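Local coordinates for uncharacterized protein (Nostoc punctiforme, PDB 2R3S) that probably transfers a methyl group from S-adenosylmethionine to an oxygen of a small-molecule substrate still unidentified, working as a two-domain O-methyltransferase, at residues V27-Q37 with L86-D96; A190-L201 with R216-V227. One frame throughout, in Å; residues are numbered along the deposited sequence.

Contact 1 (V27-Q37 with L86-D96); sequences VELNVFTAISQ and LDRQSKFYVGD
In the dimerisation domain, the end of helix 17-28, the turn at N30 and helix 31-35 meet the loop following helix 80-85, and side chains of the one hold backbone and side chains of the other. T33 OG1 accepts R88 N at 3.0 Å, while S36 OG donates to D87 OD2 at 2.7 Å on the syn side of the carboxylate. The other oxygen, OD1, takes Q89 N from above the carboxylate plane, closing an Asx turn, so D87 shapes its own loop while gripping the helix end. R88, extended from CG to NE, crosses N30 at about a right angle. Its NE-H reaches N30 OD1 at 3.0 Å, nearly straight (175°) and in the guanidinium plane, though above the plane of the amide carbonyl. D96 forms a salt bridge with the same guanidinium and also accepts from Y93 OH. Beneath this polar layer L86 CD1 sits over the face of the F32 ring, 4.0 Å from its centroid. Water bridges T33 OG1 to L86 O, and another joins V27 O to Y93 OH. F68, from a loop, packs on F32 and L86, M69 of strand 69-72 on F32, and F10 of the second subunit on V27 and L86.

Contact 2 (A190-L201 with R216-V227); sequences AEIFGVDWASVL and RYHTIAGSAFEV. With EDO (1,2-ethanediol), chain D.
R216 NH1 meets A190 O at 2.9 Å on a lone pair in the carbonyl plane. Next to it, H218 NE2 donates to E191 OE1 at a modelled 2.4 Å, a doubtful length, with carboxylate and imidazole nearly coplanar (23°). The glutamate turns about its CB-CG bond (chi2 -77°), which brings its carboxylate to the ring edge. CD2 of H218 lies over one face of the F193 ring, with CB off-centre, the two rings oblique at 40°. On the other face of the sheet I192 CG2 touches Y217 CE1 at 3.6 Å. Parallel strand pairing sets I192 beside Y217 and F193 beside H218: I192 N bonds R216 O, H218 N I192 O, G194 N H218 O and I220 N G194 O. From the loop after strand 217-221, V227 CG2 meets V195 CG1 tip to tip at 3.8 Å. Further along, G222 N bonds D196 O at 2.9 Å, and an ethanediol, probably from the crystallisation liquor, lies over the W197 indole, bonded to G222 O and A224 N. S175 N holds D196 OD2. The contact joins the strands and connecting helix 198-211 of a beta-alpha-beta unit of the Rossmann-like methyltransferase fold, L201 CD1 resting on T219 and A221. Strand 217-221 is outermost in its sheet within the chain, and strand 168-172 flanks strand 191-196 on its other side.

Two ways of joining distant parts of a chain are illustrated here. Contact 1 belongs to the helical dimerisation domain and contact 2 to the methyltransferase domain; their centres lie 33 Å apart, and they share no element. Both are partly buried, but contact 2 covers nearly twice the area, 950 against 491 Å². Backbone bonds between neighbouring strands dominate its polar chemistry, with polar side-chain bonds at the start of the strands and apolar pairs along them. Contact 1 lacks a strand and relies on side-chain bonds and waters, while the R88-D96 salt bridge braces the loop itself. The second subunit reaches contact 1, whereas no other chain of the assembly touches the segments of contact 2.

Contact 1 (V27-Q37 with L86-D96)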
loop_
_atom_site.group_PDB
_atom_site.type_symbol
_atom_site.label_atom_id
_atom_site.label_comp_id
_atom_site.label_asym_id
_atom_site.label_seq_id
_atom_site.Cartn_x
_atom_site.Cartn_y
_atom_site.Cartn_z
ATOM N N VAL A 27 15.142 1.784 1.313
ATOM C CA VAL A 27 16.031 0.634 1.190
ATOM C C VAL A 27 17.031 0.802 0.051
ATOM O O VAL A 27 18.238 0.548 0.224
ATOM C CB VAL A 27 15.242 -0.698 1.020
ATOM C CG1 VAL A 27 16.183 -1.792 0.582
ATOM C CG2 VAL A 27 14.558 -1.073 2.334
ATOM N N GLU A 28 16.524 1.211 -1.107
ATOM C CA GLU A 28 17.352 1.458 -2.272
ATOM C C GLU A 28 18.394 2.534 -2.009
ATOM O O GLU A 28 19.468 2.481 -2.554
ATOM C CB GLU A 28 16.507 1.892 -3.465
ATOM C CG GLU A 28 15.649 0.806 -4.010
ATOM C CD GLU A 28 14.840 1.213 -5.215
ATOM O OE1 GLU A 28 14.609 2.413 -5.458
ATOM O OE2 GLU A 28 14.381 0.294 -5.882
ATOM N N LEU A 29 18.081 3.508 -1.169
ATOM C CA LEU A 29 19.017 4.595 -0.889
ATOM C C LEU A 29 19.906 4.322 0.318
ATOM O O LEU A 29 20.751 5.130 0.648
ATOM C CB LEU A 29 18.255 5.907 -0.695
ATOM C CG LEU A 29 17.578 6.470 -1.942
ATOM C CD1 LEU A 29 16.762 7.715 -1.583
ATOM C CD2 LEU A 29 18.616 6.781 -2.992
ATOM N N ASN A 30 19.729 3.177 0.965
ATOM C CA ASN A 30 20.512 2.801 2.136
ATOM C C ASN A 30 20.322 3.727 3.339
ATOM O O ASN A 30 21.200 3.842 4.186
ATOM C CB ASN A 30 21.990 2.679 1.783
ATOM C CG ASN A 30 22.344 1.330 1.201
ATOM O OD1 ASN A 30 21.471 0.523 0.879
ATOM N ND2 ASN A 30 23.647 1.083 1.058
ATOM N N VAL A 31 19.149 4.336 3.457
ATOM C CA VAL A 31 18.944 5.326 4.497
ATOM C C VAL A 31 19.234 4.741 5.880
ATOM O O VAL A 31 19.886 5.373 6.701
ATOM C CB VAL A 31 17.522 5.900 4.480
ATOM C CG1 VAL A 31 17.353 6.838 5.639
ATOM C CG2 VAL A 31 17.214 6.603 3.127
ATOM N N PHE A 32 18.735 3.543 6.142
ATOM C CA PHE A 32 18.862 2.934 7.486
ATOM C C PHE A 32 20.305 2.582 7.843
ATOM O O PHE A 32 20.689 2.670 8.993
ATOM C CB PHE A 32 18.013 1.669 7.568
ATOM C CG PHE A 32 16.605 1.873 7.158
ATOM C CD1 PHE A 32 15.728 2.566 7.979
ATOM C CD2 PHE A 32 16.145 1.396 5.934
ATOM C CE1 PHE A 32 14.390 2.767 7.589
ATOM C CE2 PHE A 32 14.810 1.583 5.549
ATOM C CZ PHE A 32 13.940 2.259 6.383
ATOM N N THR A 33 21.074 2.144 6.843
ATOM C CA THR A 33 22.508 1.854 6.977
ATOM C C THR A 33 23.314 3.107 7.303
ATOM O O THR A 33 24.292 3.037 8.056
ATOM C CB THR A 33 23.036 1.197 5.683
ATOM O OG1 THR A 33 22.291 -0.011 5.440
ATOM C CG2 THR A 33 24.534 0.868 5.776
ATOM N N ALA A 34 22.900 4.239 6.741
ATOM C CA ALA A 34 23.536 5.541 7.008
ATOM C C ALA A 34 23.255 6.088 8.416
ATOM O O ALA A 34 24.124 6.748 9.024
ATOM C CB ALA A 34 23.114 6.565 5.934
ATOM N N ILE A 35 22.049 5.843 8.924
ATOM C CA ILE A 35 21.710 6.191 10.301
ATOM C C ILE A 35 22.285 5.178 11.284
ATOM O O ILE A 35 22.872 5.541 12.304
ATOM C CB ILE A 35 20.180 6.286 10.534
ATOM C CG1 ILE A 35 19.551 7.356 9.632
ATOM C CG2 ILE A 35 19.904 6.659 11.975
ATOM C CD1 ILE A 35 18.055 7.285 9.550
ATOM N N SER A 36 22.094 3.906 10.984
ATOM C CA SER A 36 22.557 2.822 11.826
ATOM C C SER A 36 22.105 2.994 13.272
ATOM O O SER A 36 20.917 3.192 13.519
ATOM C CB SER A 36 24.074 2.637 11.705
ATOM O OG SER A 36 24.447 1.418 12.329
ATOM N N GLN A 37 23.014 2.929 14.236
ATOM C CA GLN A 37 22.587 3.030 15.636
ATOM C C GLN A 37 22.782 4.404 16.236
ATOM O O GLN A 37 22.616 4.575 17.425
ATOM C CB GLN A 37 23.255 1.942 16.481
ATOM C CG GLN A 37 23.047 0.532 15.908
ATOM C CD GLN A 37 23.098 -0.584 16.942
ATOM O OE1 GLN A 37 23.306 -0.348 18.128
ATOM N NE2 GLN A 37 22.881 -1.815 16.489
ATOM N N LEU A 86 17.009 -3.608 8.976
ATOM C CA LEU A 86 17.085 -2.736 7.803
ATOM C C LEU A 86 18.421 -2.036 7.602
ATOM O O LEU A 86 18.666 -1.436 6.524
ATOM C CB LEU A 86 15.959 -1.707 7.866
ATOM C CG LEU A 86 14.552 -2.325 7.748
ATOM C CD1 LEU A 86 13.478 -1.257 7.945
ATOM C CD2 LEU A 86 14.429 -3.073 6.406
ATOM N N ASP A 87 19.271 -2.136 8.625
ATOM C CA ASP A 87 20.643 -1.658 8.611
ATOM C C ASP A 87 21.506 -2.799 8.102
ATOM O O ASP A 87 21.552 -3.854 8.718
ATOM C CB ASP A 87 21.038 -1.293 10.049
ATOM C CG ASP A 87 22.438 -0.788 10.166
ATOM O OD1 ASP A 87 23.145 -0.782 9.153
ATOM O OD2 ASP A 87 22.809 -0.386 11.281
ATOM N N ARG A 88 22.185 -2.574 6.975
ATOM C CA ARG A 88 23.017 -3.582 6.317
ATOM C C ARG A 88 24.147 -4.105 7.209
ATOM O O ARG A 88 24.712 -5.134 6.932
ATOM C CB ARG A 88 23.630 -3.014 5.052
ATOM C CG ARG A 88 22.680 -2.876 3.937
ATOM C CD ARG A 88 23.384 -2.400 2.675
ATOM N NE ARG A 88 22.414 -2.212 1.602
ATOM C CZ ARG A 88 21.863 -3.183 0.893
ATOM N NH1 ARG A 88 22.158 -4.453 1.125
ATOM N NH2 ARG A 88 20.978 -2.878 -0.041
ATOM N N GLN A 89 24.471 -3.358 8.256
ATOM C CA GLN A 89 25.502 -3.710 9.204
ATOM C C GLN A 89 25.039 -4.869 10.062
ATOM O O GLN A 89 25.860 -5.571 10.605
ATOM C CB GLN A 89 25.869 -2.460 10.041
ATOM C CG GLN A 89 26.446 -2.689 11.453
ATOM C CD GLN A 89 27.718 -3.529 11.448
ATOM O OE1 GLN A 89 28.380 -3.712 10.406
ATOM N NE2 GLN A 89 28.062 -4.066 12.617
ATOM N N SER A 90 23.732 -5.081 10.177
ATOM C CA SER A 90 23.177 -6.132 11.015
ATOM C C SER A 90 23.167 -7.476 10.284
ATOM O O SER A 90 22.860 -7.541 9.090
ATOM C CB SER A 90 21.742 -5.803 11.409
ATOM O OG SER A 90 21.116 -6.892 12.091
ATOM N N LYS A 91 23.474 -8.538 11.029
ATOM C CA LYS A 91 23.412 -9.906 10.539
ATOM C C LYS A 91 21.986 -10.307 10.172
ATOM O O LYS A 91 21.795 -11.258 9.430
ATOM C CB LYS A 91 23.996 -10.880 11.596
ATOM N N PHE A 92 20.982 -9.592 10.690
ATOM C CA PHE A 92 19.553 -9.940 10.468
ATOM C C PHE A 92 18.867 -9.089 9.397
ATOM O O PHE A 92 17.644 -9.113 9.244
ATOM C CB PHE A 92 18.824 -9.842 11.812
ATOM C CG PHE A 92 19.440 -10.707 12.852
ATOM C CD1 PHE A 92 19.226 -12.086 12.829
ATOM C CD2 PHE A 92 20.316 -10.180 13.792
ATOM C CE1 PHE A 92 19.846 -12.921 13.757
ATOM C CE2 PHE A 92 20.939 -11.005 14.723
ATOM C CZ PHE A 92 20.712 -12.380 14.699
ATOM N N TYR A 93 19.670 -8.377 8.626
ATOM C CA TYR A 93 19.212 -7.546 7.529
ATOM C C TYR A 93 18.382 -8.350 6.563
ATOM O O TYR A 93 18.859 -9.330 6.018
ATOM C CB TYR A 93 20.405 -6.938 6.798
ATOM C CG TYR A 93 20.020 -6.119 5.593
ATOM C CD1 TYR A 93 19.472 -4.869 5.746
ATOM C CD2 TYR A 93 20.212 -6.595 4.299
ATOM C CE1 TYR A 93 19.092 -4.123 4.682
ATOM C CE2 TYR A 93 19.853 -5.823 3.203
ATOM C CZ TYR A 93 19.290 -4.587 3.405
ATOM O OH TYR A 93 18.910 -3.784 2.361
ATOM N N VAL A 94 17.144 -7.916 6.339
ATOM C CA VAL A 94 16.260 -8.543 5.372
ATOM C C VAL A 94 15.815 -7.589 4.264
ATOM O O VAL A 94 15.022 -7.940 3.417
ATOM C CB VAL A 94 15.019 -9.127 6.062
ATOM C CG1 VAL A 94 15.419 -10.372 6.893
ATOM C CG2 VAL A 94 14.345 -8.078 6.893
ATOM N N GLY A 95 16.368 -6.399 4.229
ATOM C CA GLY A 95 15.881 -5.370 3.340
ATOM C C GLY A 95 15.853 -5.720 1.864
ATOM O O GLY A 95 15.037 -5.184 1.154
ATOM N N ASP A 96 16.735 -6.602 1.398
ATOM C CA ASP A 96 16.758 -6.926 -0.022
ATOM C C ASP A 96 15.678 -7.913 -0.430
ATOM O O ASP A 96 15.579 -8.257 -1.608
ATOM C CB ASP A 96 18.150 -7.358 -0.460
ATOM C CG ASP A 96 19.192 -6.204 -0.346
ATOM O OD1 ASP A 96 18.832 -5.004 -0.199
ATOM O OD2 ASP A 96 20.385 -6.516 -0.391
HETATM O O HOH W 1 19.156 -0.897 2.334
HETATM O O HOH W 2 20.289 -0.252 -1.478
HETATM O O HOH W 3 19.635 0.346 4.581
HETATM O O HOH W 4 25.384 0.698 9.025
HETATM O O HOH W 5 21.964 -1.846 13.278
#

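Contact 2 (A190-L201 with R216-V227)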
loop_
_atom_site.group_PDB
_atom_site.type_symbol
_atom_site.label_atom_id
_atom_site.label_comp_id
_atom_site.label_asym_id
_atom_site.label_seq_id
_atom_site.Cartn_x
_atom_site.Cartn_y
_atom_site.Cartn_z
ATOM N N ALA A 190 22.437 -38.363 4.970
ATOM C CA ALA A 190 21.315 -38.024 4.120
ATOM C C ALA A 190 21.841 -37.628 2.749
ATOM O O ALA A 190 22.843 -36.924 2.639
ATOM C CB ALA A 190 20.503 -36.898 4.742
ATOM N N GLU A 191 21.167 -38.100 1.706
ATOM C CA GLU A 191 21.394 -37.638 0.350
ATOM C C GLU A 191 20.156 -36.860 -0.069
ATOM O O GLU A 191 19.036 -37.365 0.079
ATOM C CB GLU A 191 21.616 -38.818 -0.605
ATOM C CG GLU A 191 22.879 -39.654 -0.303
ATOM C CD GLU A 191 24.168 -38.992 -0.756
ATOM O OE1 GLU A 191 24.141 -38.212 -1.734
ATOM O OE2 GLU A 191 25.215 -39.260 -0.124
ATOM N N ILE A 192 20.367 -35.657 -0.610
ATOM C CA ILE A 192 19.297 -34.717 -0.934
ATOM C C ILE A 192 19.118 -34.570 -2.431
ATOM O O ILE A 192 20.080 -34.390 -3.181
ATOM C CB ILE A 192 19.567 -33.296 -0.368
ATOM C CG1 ILE A 192 20.063 -33.346 1.083
ATOM C CG2 ILE A 192 18.330 -32.458 -0.492
ATOM C CD1 ILE A 192 19.155 -34.064 2.081
ATOM N N PHE A 193 17.878 -34.661 -2.871
ATOM C CA PHE A 193 17.545 -34.434 -4.256
ATOM C C PHE A 193 16.601 -33.244 -4.344
ATOM O O PHE A 193 15.486 -33.269 -3.788
ATOM C CB PHE A 193 16.922 -35.691 -4.873
ATOM C CG PHE A 193 17.868 -36.838 -4.938
ATOM C CD1 PHE A 193 18.175 -37.550 -3.794
ATOM C CD2 PHE A 193 18.465 -37.189 -6.127
ATOM C CE1 PHE A 193 19.073 -38.604 -3.824
ATOM C CE2 PHE A 193 19.342 -38.236 -6.174
ATOM C CZ PHE A 193 19.648 -38.953 -5.008
ATOM N N GLY A 194 17.052 -32.212 -5.045
ATOM C CA GLY A 194 16.277 -31.002 -5.230
ATOM C C GLY A 194 15.644 -30.933 -6.579
ATOM O O GLY A 194 16.312 -31.121 -7.592
ATOM N N VAL A 195 14.352 -30.625 -6.602
ATOM C CA VAL A 195 13.619 -30.465 -7.846
ATOM C C VAL A 195 13.216 -29.026 -8.011
ATOM O O VAL A 195 12.505 -28.487 -7.169
ATOM C CB VAL A 195 12.325 -31.346 -7.852
ATOM C CG1 VAL A 195 11.543 -31.159 -9.142
ATOM C CG2 VAL A 195 12.667 -32.824 -7.654
ATOM N N ASP A 196 13.661 -28.390 -9.085
ATOM C CA ASP A 196 13.154 -27.057 -9.457
ATOM C C ASP A 196 13.540 -26.774 -10.900
ATOM O O ASP A 196 14.153 -27.618 -11.557
ATOM C CB ASP A 196 13.717 -25.959 -8.533
ATOM C CG ASP A 196 12.710 -24.839 -8.257
ATOM O OD1 ASP A 196 12.085 -24.339 -9.218
ATOM O OD2 ASP A 196 12.558 -24.438 -7.080
ATOM N N TRP A 197 13.199 -25.596 -11.400
ATOM C CA TRP A 197 13.698 -25.180 -12.704
ATOM C C TRP A 197 15.222 -25.040 -12.640
ATOM O O TRP A 197 15.791 -24.712 -11.599
ATOM C CB TRP A 197 13.053 -23.878 -13.148
ATOM C CG TRP A 197 11.557 -23.891 -13.106
ATOM C CD1 TRP A 197 10.757 -23.150 -12.275
ATOM C CD2 TRP A 197 10.678 -24.672 -13.918
ATOM N NE1 TRP A 197 9.435 -23.422 -12.526
ATOM C CE2 TRP A 197 9.356 -24.355 -13.526
ATOM C CE3 TRP A 197 10.874 -25.598 -14.951
ATOM C CZ2 TRP A 197 8.230 -24.932 -14.137
ATOM C CZ3 TRP A 197 9.758 -26.177 -15.552
ATOM C CH2 TRP A 197 8.453 -25.849 -15.137
ATOM N N ALA A 198 15.893 -25.305 -13.759
ATOM C CA ALA A 198 17.352 -25.336 -13.774
ATOM C C ALA A 198 18.001 -24.058 -13.241
ATOM O O ALA A 198 18.966 -24.132 -12.495
ATOM C CB ALA A 198 17.881 -25.657 -15.192
ATOM N N SER A 199 17.513 -22.899 -13.646
ATOM C CA SER A 199 18.114 -21.642 -13.212
ATOM C C SER A 199 17.937 -21.392 -11.714
ATOM O O SER A 199 18.737 -20.679 -11.102
ATOM C CB SER A 199 17.521 -20.488 -13.999
ATOM O OG SER A 199 16.121 -20.352 -13.754
ATOM N N VAL A 200 16.913 -22.002 -11.112
ATOM C CA VAL A 200 16.687 -21.861 -9.670
ATOM C C VAL A 200 17.620 -22.769 -8.896
ATOM O O VAL A 200 18.203 -22.352 -7.904
ATOM C CB VAL A 200 15.214 -22.134 -9.290
ATOM C CG1 VAL A 200 15.029 -22.070 -7.762
ATOM C CG2 VAL A 200 14.278 -21.153 -10.038
ATOM N N LEU A 201 17.773 -24.000 -9.357
ATOM C CA LEU A 201 18.713 -24.954 -8.756
ATOM C C LEU A 201 20.168 -24.494 -8.741
ATOM O O LEU A 201 20.956 -24.997 -7.942
ATOM C CB LEU A 201 18.626 -26.307 -9.457
ATOM C CG LEU A 201 17.331 -27.077 -9.277
ATOM C CD1 LEU A 201 17.270 -28.200 -10.304
ATOM C CD2 LEU A 201 17.213 -27.594 -7.844
ATOM N N ARG A 216 26.427 -34.190 -1.285
ATOM C CA ARG A 216 25.230 -34.934 -0.914
ATOM C C ARG A 216 24.003 -34.205 -1.388
ATOM O O ARG A 216 22.891 -34.464 -0.905
ATOM C CB ARG A 216 25.176 -35.115 0.602
ATOM C CG ARG A 216 26.425 -35.756 1.153
ATOM C CD ARG A 216 26.225 -36.237 2.543
ATOM N NE ARG A 216 26.467 -35.183 3.511
ATOM C CZ ARG A 216 25.597 -34.749 4.415
ATOM N NH1 ARG A 216 24.368 -35.251 4.497
ATOM N NH2 ARG A 216 25.965 -33.794 5.251
ATOM N N TYR A 217 24.220 -33.299 -2.339
ATOM C CA TYR A 217 23.171 -32.501 -2.917
ATOM C C TYR A 217 23.080 -32.771 -4.407
ATOM O O TYR A 217 24.011 -32.490 -5.139
ATOM C CB TYR A 217 23.399 -30.996 -2.662
ATOM C CG TYR A 217 22.111 -30.269 -2.821
ATOM C CD1 TYR A 217 21.196 -30.214 -1.775
ATOM C CD2 TYR A 217 21.736 -29.738 -4.049
ATOM C CE1 TYR A 217 19.967 -29.600 -1.933
ATOM C CE2 TYR A 217 20.507 -29.129 -4.213
ATOM C CZ TYR A 217 19.632 -29.064 -3.153
ATOM O OH TYR A 217 18.415 -28.454 -3.307
ATOM N N HIS A 218 21.942 -33.298 -4.847
ATOM C CA HIS A 218 21.748 -33.709 -6.240
ATOM C C HIS A 218 20.553 -32.989 -6.822
ATOM O O HIS A 218 19.636 -32.678 -6.106
ATOM C CB HIS A 218 21.539 -35.238 -6.293
ATOM C CG HIS A 218 22.482 -35.994 -5.413
ATOM N ND1 HIS A 218 23.824 -36.126 -5.701
ATOM C CD2 HIS A 218 22.286 -36.627 -4.232
ATOM C CE1 HIS A 218 24.411 -36.817 -4.740
ATOM N NE2 HIS A 218 23.498 -37.140 -3.841
ATOM N N THR A 219 20.543 -32.734 -8.120
ATOM C CA THR A 219 19.473 -31.934 -8.704
ATOM C C THR A 219 18.719 -32.697 -9.793
ATOM O O THR A 219 19.298 -33.489 -10.529
ATOM C CB THR A 219 19.987 -30.562 -9.254
ATOM O OG1 THR A 219 20.804 -30.765 -10.415
ATOM C CG2 THR A 219 20.781 -29.812 -8.192
ATOM N N ILE A 220 17.410 -32.482 -9.853
ATOM C CA ILE A 220 16.559 -33.026 -10.894
ATOM C C ILE A 220 15.895 -31.797 -11.457
ATOM O O ILE A 220 14.947 -31.283 -10.862
ATOM C CB ILE A 220 15.509 -34.002 -10.326
ATOM C CG1 ILE A 220 16.177 -35.150 -9.593
ATOM C CG2 ILE A 220 14.646 -34.548 -11.423
ATOM C CD1 ILE A 220 15.248 -36.002 -8.834
ATOM N N ALA A 221 16.419 -31.292 -12.568
ATOM C CA ALA A 221 15.940 -30.048 -13.155
ATOM C C ALA A 221 14.658 -30.292 -13.947
ATOM O O ALA A 221 14.526 -31.315 -14.625
ATOM C CB ALA A 221 16.994 -29.441 -14.045
ATOM N N GLY A 222 13.727 -29.340 -13.858
ATOM C CA GLY A 222 12.451 -29.399 -14.560
ATOM C C GLY A 222 11.242 -29.201 -13.658
ATOM O O GLY A 222 11.370 -28.856 -12.490
ATOM N N SER A 223 10.070 -29.419 -14.241
ATOM C CA SER A 223 8.784 -29.380 -13.558
ATOM C C SER A 223 8.592 -30.512 -12.588
ATOM O O SER A 223 8.817 -31.669 -12.930
ATOM C CB SER A 223 7.654 -29.451 -14.578
ATOM O OG SER A 223 6.434 -29.713 -13.924
ATOM N N ALA A 224 8.119 -30.177 -11.387
ATOM C CA ALA A 224 7.867 -31.160 -10.346
ATOM C C ALA A 224 6.826 -32.165 -10.827
ATOM O O ALA A 224 6.712 -33.252 -10.285
ATOM C CB ALA A 224 7.390 -30.468 -9.070
ATOM N N PHE A 225 6.062 -31.777 -11.840
ATOM C CA PHE A 225 4.992 -32.607 -12.377
ATOM C C PHE A 225 5.460 -33.568 -13.485
ATOM O O PHE A 225 4.784 -34.566 -13.754
ATOM C CB PHE A 225 3.853 -31.709 -12.890
ATOM C CG PHE A 225 3.288 -30.792 -11.823
ATOM C CD1 PHE A 225 2.373 -31.275 -10.894
ATOM C CD2 PHE A 225 3.722 -29.469 -11.717
ATOM C CE1 PHE A 225 1.879 -30.452 -9.897
ATOM C CE2 PHE A 225 3.232 -28.641 -10.715
ATOM C CZ PHE A 225 2.313 -29.129 -9.812
ATOM N N GLU A 226 6.603 -33.279 -14.105
ATOM C CA GLU A 226 7.089 -34.053 -15.269
ATOM C C GLU A 226 8.320 -34.928 -14.947
ATOM O O GLU A 226 8.379 -36.076 -15.354
ATOM C CB GLU A 226 7.328 -33.123 -16.471
ATOM C CG GLU A 226 6.056 -32.367 -16.963
ATOM N N VAL A 227 9.261 -34.414 -14.160
ATOM C CA VAL A 227 10.503 -35.127 -13.867
ATOM C C VAL A 227 10.225 -36.440 -13.174
ATOM O O VAL A 227 9.182 -36.601 -12.549
ATOM C CB VAL A 227 11.501 -34.274 -13.001
ATOM C CG1 VAL A 227 11.856 -32.966 -13.720
ATOM C CG2 VAL A 227 10.947 -34.009 -11.601
HETATM C C1 EDO D . 8.412 -26.408 -10.455
HETATM O O1 EDO D . 7.506 -27.262 -11.173
HETATM C C2 EDO D . 9.850 -26.794 -10.770
HETATM O O2 EDO D . 10.216 -28.061 -10.191
#